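Side-chain contacts in Dye-decolorizing peroxidase (Irpex lacteus, PDB 7D8M), which binds heme b and probably acts as a peroxidase that oxidises dyes and other substrates: residues G14-G19 against G195-G200; M207-W212 against Q366-N371; T345-E348 against T354-D357. All coordinates share one frame; numbering follows the deposited sequence.

Contact 1 (G14-G19 against G195-G200)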
ATOM      1  N   GLY A  14      -5.461   1.250  14.987  1.00 26.57           N
ATOM      2  CA  GLY A  14      -5.866  -0.039  14.459  1.00 28.22           C
ATOM      3  C   GLY A  14      -5.563  -0.249  12.987  1.00 32.87           C
ATOM      4  O   GLY A  14      -5.334  -1.384  12.562  1.00 28.70           O
ATOM      5  N   ASP A  15      -5.576   0.819  12.182  1.00 27.62           N
ATOM      6  CA  ASP A  15      -5.366   0.620  10.749  1.00 30.59           C
ATOM      7  C   ASP A  15      -3.947   0.165  10.426  1.00 29.15           C
ATOM      8  O   ASP A  15      -3.710  -0.364   9.331  1.00 30.28           O
ATOM      9  CB  ASP A  15      -5.694   1.892   9.968  1.00 23.12           C
ATOM     10  CG  ASP A  15      -5.858   1.631   8.481  1.00 30.92           C
ATOM     11  OD1 ASP A  15      -6.747   0.834   8.120  1.00 28.44           O
ATOM     12  OD2 ASP A  15      -5.091   2.212   7.674  1.00 28.75           O
ATOM     13  N   ILE A  16      -3.004   0.334  11.354  1.00 30.63           N
ATOM     14  CA  ILE A  16      -1.617  -0.037  11.084  1.00 30.29           C
ATOM     15  C   ILE A  16      -1.481  -1.542  10.913  1.00 32.53           C
ATOM     16  O   ILE A  16      -0.855  -2.030   9.958  1.00 31.10           O
ATOM     17  CB  ILE A  16      -0.695   0.467  12.208  1.00 33.43           C
ATOM     18  CG1 ILE A  16      -0.860   1.979  12.419  1.00 33.30           C
ATOM     19  CG2 ILE A  16       0.765   0.053  11.915  1.00 28.00           C
ATOM     20  CD1 ILE A  16      -0.175   2.514  13.682  1.00 30.66           C
ATOM     21  N   LEU A  17      -2.029  -2.303  11.855  1.00 30.25           N
ATOM     22  CA  LEU A  17      -1.657  -3.707  11.983  1.00 31.00           C
ATOM     23  C   LEU A  17      -2.702  -4.649  11.420  1.00 33.76           C
ATOM     24  O   LEU A  17      -2.351  -5.626  10.752  1.00 39.65           O
ATOM     25  CB  LEU A  17      -1.398  -4.064  13.447  1.00 33.46           C
ATOM     26  CG  LEU A  17      -0.987  -5.507  13.742  1.00 35.37           C
ATOM     27  CD1 LEU A  17       0.303  -5.852  13.009  1.00 35.37           C
ATOM     28  CD2 LEU A  17      -0.824  -5.704  15.238  1.00 32.77           C
ATOM     29  N   VAL A  18      -3.975  -4.383  11.672  1.00 36.47           N
ATOM     30  CA  VAL A  18      -5.034  -5.245  11.180  1.00 35.91           C
ATOM     31  C   VAL A  18      -5.777  -4.619  10.022  1.00 37.42           C
ATOM     32  O   VAL A  18      -6.343  -5.359   9.201  1.00 41.75           O
ATOM     33  CB  VAL A  18      -6.009  -5.632  12.310  1.00 39.52           C
ATOM     34  CG1 VAL A  18      -5.263  -6.416  13.366  1.00 38.94           C
ATOM     35  CG2 VAL A  18      -6.647  -4.398  12.929  1.00 35.01           C
ATOM     36  N   GLY A  19      -5.741  -3.304   9.886  1.00 33.45           N
ATOM     37  CA  GLY A  19      -6.579  -2.665   8.897  1.00 28.15           C
ATOM     38  C   GLY A  19      -7.977  -2.440   9.429  1.00 38.94           C
ATOM     39  O   GLY A  19      -8.497  -3.199  10.254  1.00 31.77           O
ATOM     40  N   GLY A 195       9.718  -4.225  15.207  1.00 33.21           N
ATOM     41  CA  GLY A 195      10.325  -2.955  14.849  1.00 31.16           C
ATOM     42  C   GLY A 195      10.430  -2.667  13.365  1.00 34.74           C
ATOM     43  O   GLY A 195      10.868  -1.567  13.008  1.00 31.42           O
ATOM     44  N   ILE A 196      10.064  -3.615  12.491  1.00 30.03           N
ATOM     45  CA  ILE A 196       9.985  -3.297  11.070  1.00 27.29           C
ATOM     46  C   ILE A 196       8.707  -2.530  10.775  1.00 28.16           C
ATOM     47  O   ILE A 196       8.651  -1.752   9.817  1.00 30.53           O
ATOM     48  CB  ILE A 196      10.088  -4.582  10.219  1.00 33.73           C
ATOM     49  CG1 ILE A 196      11.383  -5.330  10.533  1.00 30.34           C
ATOM     50  CG2 ILE A 196      10.036  -4.278   8.717  1.00 27.94           C
ATOM     51  CD1 ILE A 196      12.636  -4.496  10.341  1.00 32.91           C
ATOM     52  N   ILE A 197       7.676  -2.713  11.593  1.00 28.07           N
ATOM     53  CA  ILE A 197       6.405  -2.026  11.418  1.00 30.24           C
ATOM     54  C   ILE A 197       6.253  -0.864  12.395  1.00 31.44           C
ATOM     55  O   ILE A 197       5.792   0.213  12.011  1.00 29.34           O
ATOM     56  CB  ILE A 197       5.234  -3.022  11.571  1.00 32.36           C
ATOM     57  CG1 ILE A 197       5.335  -4.157  10.541  1.00 29.55           C
ATOM     58  CG2 ILE A 197       3.876  -2.285  11.535  1.00 28.38           C
ATOM     59  CD1 ILE A 197       5.650  -3.708   9.098  1.00 29.42           C
ATOM     60  N   PHE A 198       6.618  -1.075  13.660  1.00 32.81           N
ATOM     61  CA  PHE A 198       6.342  -0.130  14.735  1.00 32.38           C
ATOM     62  C   PHE A 198       7.637   0.528  15.189  1.00 33.35           C
ATOM     63  O   PHE A 198       8.570  -0.160  15.621  1.00 32.56           O
ATOM     64  CB  PHE A 198       5.673  -0.827  15.918  1.00 30.90           C
ATOM     65  CG  PHE A 198       4.332  -1.413  15.599  1.00 32.58           C
ATOM     66  CD1 PHE A 198       3.240  -0.593  15.369  1.00 35.52           C
ATOM     67  CD2 PHE A 198       4.162  -2.786  15.542  1.00 31.59           C
ATOM     68  CE1 PHE A 198       2.003  -1.132  15.079  1.00 32.95           C
ATOM     69  CE2 PHE A 198       2.936  -3.325  15.253  1.00 33.75           C
ATOM     70  CZ  PHE A 198       1.852  -2.496  15.023  1.00 36.20           C
ATOM     71  N   THR A 199       7.680   1.855  15.117  1.00 31.68           N
ATOM     72  CA  THR A 199       8.846   2.586  15.593  1.00 34.49           C
ATOM     73  C   THR A 199       9.053   2.343  17.083  1.00 36.65           C
ATOM     74  O   THR A 199       8.097   2.271  17.859  1.00 32.56           O
ATOM     75  CB  THR A 199       8.677   4.081  15.320  1.00 34.35           C
ATOM     76  OG1 THR A 199       7.423   4.521  15.860  1.00 34.77           O
ATOM     77  CG2 THR A 199       8.704   4.350  13.812  1.00 31.15           C
ATOM     78  N   GLY A 200      10.316   2.181  17.475  1.00 39.12           N
ATOM     79  CA  GLY A 200      10.672   1.973  18.858  1.00 35.08           C
ATOM     80  C   GLY A 200      10.609   0.542  19.337  1.00 36.70           C
ATOM     81  O   GLY A 200      11.079   0.264  20.445  1.00 42.24           O
TER
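The backbones carrying I16 and F198 belong to two short turns, each held by long backbone bonds or few of them, that face each other across G14-G19 and G195-G200; the closest CA pair is that of L17 and I197, 8.3 Å apart. G19 ends the first turn with backbone angles that would press a CB against the preceding carbonyl O, which suits a glycine. The cross-segment contacts are between apolar side chains, with the F198 ring at their centre. I16 touches both F198 and I197: with CG1 beside the backbone N (chi1 -55°), its CG2 methyl is directed anti to that nitrogen and lies 3.6 Å from CE1 of F198 and 3.9 Å from CG2 of I197. The two isoleucines run alongside with opposite sense, whereas I16 meets the aromatic ring obliquely. These turns precede the first strands of the two four-stranded antiparallel sheets, helix 14-17 ahead of strand 24-32 and helix 194-197 ahead of strand 217-226, in the alpha+beta fold of DyP peroxidases. L17 approaches the same ring at its edge, CB lying 3.9 Å from CZ of F198. One face of the phenyl ring is occupied from within its own segment by I197 CG2, 3.9 Å above the ring plane and over the centre. I334 of strand 334-340 touches both L17 and I197, and the I197 side chain lies about 10 Å from the heme.

Contact 2 (M207-W212 against Q366-N371); sequences MNRPSW and QSVIGN
R209 reaches the backbone O of S367 directly through NH2 and, by way of a water, through NH1. The direct link is a weak hydrogen bond from NH2 to S367 O, 3.0 Å long, with an N-H...O angle of only 121°; the carbonyl oxygen stands obliquely to the guanidinium plane. The side chain begins with CG anti to the backbone N (chi1 -170°), then bends at both chi2 and chi3 before its flat end comes up to the carbonyl.

A water-mediated link runs beside this direct bond. Water 1 lies in the guanidinium plane at its edge, accepts from R209 NH1 at 2.9 Å and donates to S367 O at the same 2.9 Å. The carbonyl oxygen therefore receives one weak direct donor and one hydrogen bond from water 1.

Van der Waals contact adds a little: V368 CG2 sits at the edge of the guanidinium, near its plane, 3.7 Å from R209 NH2.

The stronger polar partners lie in neighbouring parts of the chain: R209 NE forms a salt bridge with D204, and S367 OG is hydrogen-bonded to G195 O. Segment 207-212 is in the loop leading to strand 217-226, whose F218 also touches R209. Segment 366-371 starts on the last residue of the antiparallel neighbour, strand 359-366, and runs on into a loop. D204 probably holds the guanidinium in place, and across the contact the cation meets a backbone carbonyl, by a weak direct bond and through water 1, with no ion pair between the two segments.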
ATOM      1  N   MET A 207      17.994   2.605  15.992  1.00 45.80           N
ATOM      2  CA  MET A 207      18.184   2.251  17.391  1.00 52.52           C
ATOM      3  C   MET A 207      18.106   3.477  18.288  1.00 51.79           C
ATOM      4  O   MET A 207      17.814   3.347  19.479  1.00 52.32           O
ATOM      5  CB  MET A 207      19.515   1.515  17.548  1.00 53.22           C
ATOM      6  CG  MET A 207      19.580   0.260  16.674  1.00 56.92           C
ATOM      7  SD  MET A 207      21.150  -0.624  16.694  1.00 78.43           S
ATOM      8  CE  MET A 207      20.602  -2.284  17.087  1.00 67.67           C
ATOM      9  N   ASN A 208      18.293   4.658  17.709  1.00 51.43           N
ATOM     10  CA  ASN A 208      18.248   5.965  18.349  1.00 52.09           C
ATOM     11  C   ASN A 208      16.826   6.522  18.514  1.00 52.74           C
ATOM     12  O   ASN A 208      16.684   7.721  18.772  1.00 50.18           O
ATOM     13  CB  ASN A 208      19.084   6.938  17.508  1.00 51.68           C
ATOM     14  CG  ASN A 208      19.818   7.957  18.342  1.00 58.16           C
ATOM     15  OD1 ASN A 208      19.691   7.977  19.566  1.00 65.40           O
ATOM     16  ND2 ASN A 208      20.597   8.819  17.680  1.00 54.69           N
ATOM     17  N   ARG A 209      15.781   5.707  18.376  1.00 51.34           N
ATOM     18  CA  ARG A 209      14.445   6.254  18.151  1.00 46.05           C
ATOM     19  C   ARG A 209      13.882   6.874  19.432  1.00 43.40           C
ATOM     20  O   ARG A 209      13.981   6.273  20.508  1.00 44.41           O
ATOM     21  CB  ARG A 209      13.502   5.163  17.625  1.00 43.49           C
ATOM     22  CG  ARG A 209      12.146   5.675  17.119  1.00 39.56           C
ATOM     23  CD  ARG A 209      12.172   6.076  15.641  1.00 36.63           C
ATOM     24  NE  ARG A 209      12.250   4.922  14.743  1.00 34.24           N
ATOM     25  CZ  ARG A 209      12.210   5.002  13.414  1.00 34.09           C
ATOM     26  NH1 ARG A 209      12.088   6.180  12.812  1.00 32.29           N
ATOM     27  NH2 ARG A 209      12.297   3.902  12.683  1.00 32.99           N
ATOM     28  N   PRO A 210      13.287   8.070  19.344  1.00 43.15           N
ATOM     29  CA  PRO A 210      12.745   8.733  20.546  1.00 40.70           C
ATOM     30  C   PRO A 210      11.647   7.922  21.223  1.00 42.78           C
ATOM     31  O   PRO A 210      10.896   7.182  20.582  1.00 44.26           O
ATOM     32  CB  PRO A 210      12.186  10.056  20.007  1.00 40.12           C
ATOM     33  CG  PRO A 210      12.875  10.293  18.739  1.00 42.99           C
ATOM     34  CD  PRO A 210      13.259   8.949  18.163  1.00 41.13           C
ATOM     35  N   SER A 211      11.534   8.110  22.541  1.00 45.31           N
ATOM     36  CA  SER A 211      10.636   7.285  23.342  1.00 41.48           C
ATOM     37  C   SER A 211       9.175   7.552  23.008  1.00 42.52           C
ATOM     38  O   SER A 211       8.364   6.617  22.974  1.00 41.66           O
ATOM     39  CB  SER A 211      10.885   7.535  24.831  1.00 46.52           C
ATOM     40  OG  SER A 211      12.267   7.498  25.138  1.00 51.69           O
ATOM     41  N   TRP A 212       8.812   8.823  22.796  1.00 42.38           N
ATOM     42  CA  TRP A 212       7.417   9.169  22.532  1.00 38.70           C
ATOM     43  C   TRP A 212       6.899   8.505  21.259  1.00 39.99           C
ATOM     44  O   TRP A 212       5.686   8.317  21.106  1.00 36.86           O
ATOM     45  CB  TRP A 212       7.263  10.683  22.421  1.00 39.27           C
ATOM     46  CG  TRP A 212       7.879  11.225  21.173  1.00 42.41           C
ATOM     47  CD1 TRP A 212       9.144  11.721  21.032  1.00 42.22           C
ATOM     48  CD2 TRP A 212       7.271  11.301  19.877  1.00 43.97           C
ATOM     49  NE1 TRP A 212       9.355  12.114  19.734  1.00 42.01           N
ATOM     50  CE2 TRP A 212       8.222  11.864  19.002  1.00 42.77           C
ATOM     51  CE3 TRP A 212       6.018  10.944  19.369  1.00 38.81           C
ATOM     52  CZ2 TRP A 212       7.957  12.082  17.652  1.00 40.67           C
ATOM     53  CZ3 TRP A 212       5.758  11.163  18.025  1.00 38.48           C
ATOM     54  CH2 TRP A 212       6.720  11.725  17.184  1.00 37.20           C
ATOM     55  N   GLN A 366       5.065   1.128   7.751  1.00 24.58           N
ATOM     56  CA  GLN A 366       6.403   0.602   8.012  1.00 26.71           C
ATOM     57  C   GLN A 366       7.105   1.540   8.982  1.00 27.70           C
ATOM     58  O   GLN A 366       6.792   2.731   9.053  1.00 29.42           O
ATOM     59  CB  GLN A 366       7.239   0.469   6.726  1.00 24.12           C
ATOM     60  CG  GLN A 366       7.425   1.792   5.980  1.00 25.82           C
ATOM     61  CD  GLN A 366       6.293   2.091   5.005  1.00 26.49           C
ATOM     62  OE1 GLN A 366       6.207   1.493   3.933  1.00 24.57           O
ATOM     63  NE2 GLN A 366       5.420   3.026   5.373  1.00 25.67           N
ATOM     64  N   SER A 367       8.088   0.995   9.702  1.00 27.33           N
ATOM     65  CA  SER A 367       8.854   1.808  10.639  1.00 30.48           C
ATOM     66  C   SER A 367       9.862   2.711   9.942  1.00 32.17           C
ATOM     67  O   SER A 367      10.270   3.724  10.522  1.00 33.28           O
ATOM     68  CB  SER A 367       9.573   0.911  11.651  1.00 30.45           C
ATOM     69  OG  SER A 367      10.681   0.238  11.056  1.00 28.52           O
ATOM     70  N   VAL A 368      10.280   2.374   8.725  1.00 30.41           N
ATOM     71  CA  VAL A 368      11.226   3.181   7.956  1.00 29.83           C
ATOM     72  C   VAL A 368      10.677   3.300   6.544  1.00 28.03           C
ATOM     73  O   VAL A 368      10.618   2.303   5.813  1.00 29.41           O
ATOM     74  CB  VAL A 368      12.639   2.579   7.948  1.00 27.48           C
ATOM     75  CG1 VAL A 368      13.602   3.446   7.120  1.00 27.09           C
ATOM     76  CG2 VAL A 368      13.152   2.413   9.371  1.00 29.07           C
ATOM     77  N   ILE A 369      10.266   4.513   6.160  1.00 25.39           N
ATOM     78  CA  ILE A 369       9.738   4.726   4.813  1.00 25.98           C
ATOM     79  C   ILE A 369      10.721   4.219   3.767  1.00 27.06           C
ATOM     80  O   ILE A 369      10.335   3.543   2.807  1.00 26.83           O
ATOM     81  CB  ILE A 369       9.405   6.213   4.602  1.00 25.25           C
ATOM     82  CG1 ILE A 369       8.289   6.638   5.558  1.00 27.33           C
ATOM     83  CG2 ILE A 369       8.952   6.494   3.178  1.00 25.48           C
ATOM     84  CD1 ILE A 369       7.840   8.069   5.351  1.00 25.46           C
ATOM     85  N   GLY A 370      12.008   4.528   3.947  1.00 23.11           N
ATOM     86  CA  GLY A 370      13.022   4.172   2.976  1.00 27.13           C
ATOM     87  C   GLY A 370      13.212   2.681   2.798  1.00 26.11           C
ATOM     88  O   GLY A 370      13.735   2.264   1.763  1.00 28.82           O
ATOM     89  N   ASN A 371      12.803   1.871   3.787  1.00 25.79           N
ATOM     90  CA  ASN A 371      12.924   0.417   3.728  1.00 28.15           C
ATOM     91  C   ASN A 371      11.663  -0.284   3.250  1.00 26.64           C
ATOM     92  O   ASN A 371      11.740  -1.445   2.836  1.00 27.45           O
ATOM     93  CB  ASN A 371      13.287  -0.155   5.100  1.00 29.80           C
ATOM     94  CG  ASN A 371      14.696   0.187   5.525  1.00 30.75           C
ATOM     95  OD1 ASN A 371      15.503   0.688   4.732  1.00 27.71           O
ATOM     96  ND2 ASN A 371      15.001  -0.079   6.790  1.00 29.18           N
TER
HETATM   97  O   HOH W   1      12.340   5.693   9.973  1.00 33.70           O

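Contact 3 (T345-E348 against T354-D357); sequences TDYE and TTID
The backbone of T354 passes close to E348, its CA 3.6 Å from carboxylate atom OE2, while its hydroxyl bonds to E230. The next residue, T355, makes the straighter of two backbone bonds to that same oxygen: its N lies 2.8 Å from E348 OE2, with an N-H...O angle of 160°, and meets it on the anti side, close to the carboxylate plane. E348 CG sits beside its own backbone N (chi1 -67°) and the chain extends beyond it, carrying the carboxylate to the loop amides. T355 OG1 lies against this stem, 3.4 Å from E348 CG, and water 2 links the hydroxyl to T345 OG1. I356 N supplies the second bond to E348 OE2, at 3.1 Å, from well above the carboxylate plane (46° out of it). Two successive amides thus hold the loop 354-357 against the start of helix 346-351. The I356 side chain continues across T345, CD1 resting 3.8 Å from T345 CG2. The other carboxylate oxygen, E348 OE1, accepts from T345 N at 2.9 Å; in return E348 N donates to T345 OG1 at 3.3 Å, forming a capping box. R358 adds a salt bridge to OE1, probably helping to keep the glutamate ionised. This capped helix lies within the connection between antiparallel strands 334-340 and 359-366, with P229 of helix 228-237 packed against E348 and T354, and P342 touching I356.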
ATOM      1  N   THR A 345     -17.509   1.519 -17.008  1.00 26.14           N
ATOM      2  CA  THR A 345     -18.800   1.598 -17.677  1.00 28.18           C
ATOM      3  C   THR A 345     -18.740   0.901 -19.026  1.00 26.94           C
ATOM      4  O   THR A 345     -17.665   0.654 -19.569  1.00 29.72           O
ATOM      5  CB  THR A 345     -19.239   3.050 -17.879  1.00 29.24           C
ATOM      6  OG1 THR A 345     -18.329   3.705 -18.773  1.00 28.21           O
ATOM      7  CG2 THR A 345     -19.269   3.800 -16.540  1.00 27.18           C
ATOM      8  N   ASP A 346     -19.924   0.593 -19.571  1.00 29.38           N
ATOM      9  CA  ASP A 346     -19.979  -0.027 -20.896  1.00 31.19           C
ATOM     10  C   ASP A 346     -19.226   0.806 -21.929  1.00 30.40           C
ATOM     11  O   ASP A 346     -18.489   0.256 -22.754  1.00 28.98           O
ATOM     12  CB  ASP A 346     -21.432  -0.234 -21.332  1.00 31.15           C
ATOM     13  CG  ASP A 346     -22.143  -1.297 -20.514  1.00 34.43           C
ATOM     14  OD1 ASP A 346     -21.468  -1.996 -19.737  1.00 34.38           O
ATOM     15  OD2 ASP A 346     -23.382  -1.428 -20.634  1.00 38.68           O
ATOM     16  N   TYR A 347     -19.374   2.138 -21.880  1.00 29.23           N
ATOM     17  CA  TYR A 347     -18.703   3.002 -22.851  1.00 26.13           C
ATOM     18  C   TYR A 347     -17.191   2.878 -22.740  1.00 30.87           C
ATOM     19  O   TYR A 347     -16.487   2.751 -23.751  1.00 29.59           O
ATOM     20  CB  TYR A 347     -19.128   4.471 -22.666  1.00 30.44           C
ATOM     21  CG  TYR A 347     -18.514   5.378 -23.720  1.00 29.77           C
ATOM     22  CD1 TYR A 347     -17.247   5.922 -23.547  1.00 29.80           C
ATOM     23  CD2 TYR A 347     -19.190   5.659 -24.907  1.00 29.35           C
ATOM     24  CE1 TYR A 347     -16.664   6.722 -24.526  1.00 30.72           C
ATOM     25  CE2 TYR A 347     -18.618   6.467 -25.886  1.00 27.16           C
ATOM     26  CZ  TYR A 347     -17.355   6.992 -25.691  1.00 29.58           C
ATOM     27  OH  TYR A 347     -16.773   7.786 -26.659  1.00 31.20           O
ATOM     28  N   GLU A 348     -16.671   2.933 -21.515  1.00 27.52           N
ATOM     29  CA  GLU A 348     -15.231   2.828 -21.320  1.00 29.30           C
ATOM     30  C   GLU A 348     -14.706   1.502 -21.843  1.00 26.85           C
ATOM     31  O   GLU A 348     -13.690   1.457 -22.541  1.00 29.58           O
ATOM     32  CB  GLU A 348     -14.895   2.984 -19.842  1.00 27.99           C
ATOM     33  CG  GLU A 348     -15.169   4.375 -19.312  1.00 26.91           C
ATOM     34  CD  GLU A 348     -14.919   4.450 -17.827  1.00 26.23           C
ATOM     35  OE1 GLU A 348     -15.705   3.819 -17.091  1.00 29.33           O
ATOM     36  OE2 GLU A 348     -13.932   5.107 -17.410  1.00 25.03           O
ATOM     37  N   THR A 354     -10.451   5.147 -20.715  1.00 26.60           N
ATOM     38  CA  THR A 354     -10.928   5.611 -19.421  1.00 28.42           C
ATOM     39  C   THR A 354     -11.586   6.984 -19.567  1.00 28.32           C
ATOM     40  O   THR A 354     -11.016   7.888 -20.185  1.00 30.47           O
ATOM     41  CB  THR A 354      -9.762   5.695 -18.435  1.00 24.59           C
ATOM     42  OG1 THR A 354      -9.285   4.385 -18.115  1.00 26.78           O
ATOM     43  CG2 THR A 354     -10.204   6.402 -17.142  1.00 27.07           C
ATOM     44  N   THR A 355     -12.781   7.141 -18.998  1.00 25.22           N
ATOM     45  CA  THR A 355     -13.418   8.453 -18.885  1.00 28.96           C
ATOM     46  C   THR A 355     -13.648   8.907 -17.447  1.00 31.81           C
ATOM     47  O   THR A 355     -13.913  10.096 -17.232  1.00 27.19           O
ATOM     48  CB  THR A 355     -14.768   8.476 -19.628  1.00 26.65           C
ATOM     49  OG1 THR A 355     -15.725   7.660 -18.939  1.00 28.85           O
ATOM     50  CG2 THR A 355     -14.609   7.942 -21.052  1.00 29.45           C
ATOM     51  N   ILE A 356     -13.541   8.015 -16.461  1.00 26.50           N
ATOM     52  CA  ILE A 356     -13.834   8.331 -15.068  1.00 28.71           C
ATOM     53  C   ILE A 356     -12.600   8.034 -14.230  1.00 31.71           C
ATOM     54  O   ILE A 356     -11.897   7.047 -14.475  1.00 23.92           O
ATOM     55  CB  ILE A 356     -15.043   7.528 -14.546  1.00 27.54           C
ATOM     56  CG1 ILE A 356     -16.261   7.734 -15.446  1.00 32.82           C
ATOM     57  CG2 ILE A 356     -15.381   7.921 -13.111  1.00 31.68           C
ATOM     58  CD1 ILE A 356     -17.419   6.782 -15.106  1.00 32.17           C
ATOM     59  N   ASP A 357     -12.336   8.889 -13.248  1.00 27.32           N
ATOM     60  CA  ASP A 357     -11.228   8.666 -12.328  1.00 25.29           C
ATOM     61  C   ASP A 357     -11.567   7.508 -11.398  1.00 27.14           C
ATOM     62  O   ASP A 357     -12.634   7.478 -10.777  1.00 26.82           O
ATOM     63  CB  ASP A 357     -10.939   9.950 -11.538  1.00 32.52           C
ATOM     64  CG  ASP A 357      -9.700   9.851 -10.667  1.00 29.35           C
ATOM     65  OD1 ASP A 357      -8.888   8.931 -10.882  1.00 26.87           O
ATOM     66  OD2 ASP A 357      -9.531  10.692  -9.751  1.00 24.34           O
TER
HETATM   67  O   HOH W   2     -18.177   6.513 -19.376  1.00 34.22           O

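In the fold
Contacts 1 and 2 are neighbours, their centres 11 Å apart, and join directly: backbone O of I196 meets S367 N, and T199 packs on R209. Contact 3 lies on the opposite side of the chain's centre, about 36 Å from contact 1 and 42 Å from contact 2, centre to centre. In chain order contact 1 closes before contact 2 opens, and contact 3 is nested within the loop that contact 2 closes. Strand 359-366 of the second four-stranded sheet connects them: 354-357 lies just before it, and 366-371 begins on its last residue. Contacts 1 and 2 join parts 176 and 154 residues apart in this heme-binding fold, while contact 3 is a local helix-to-loop contact.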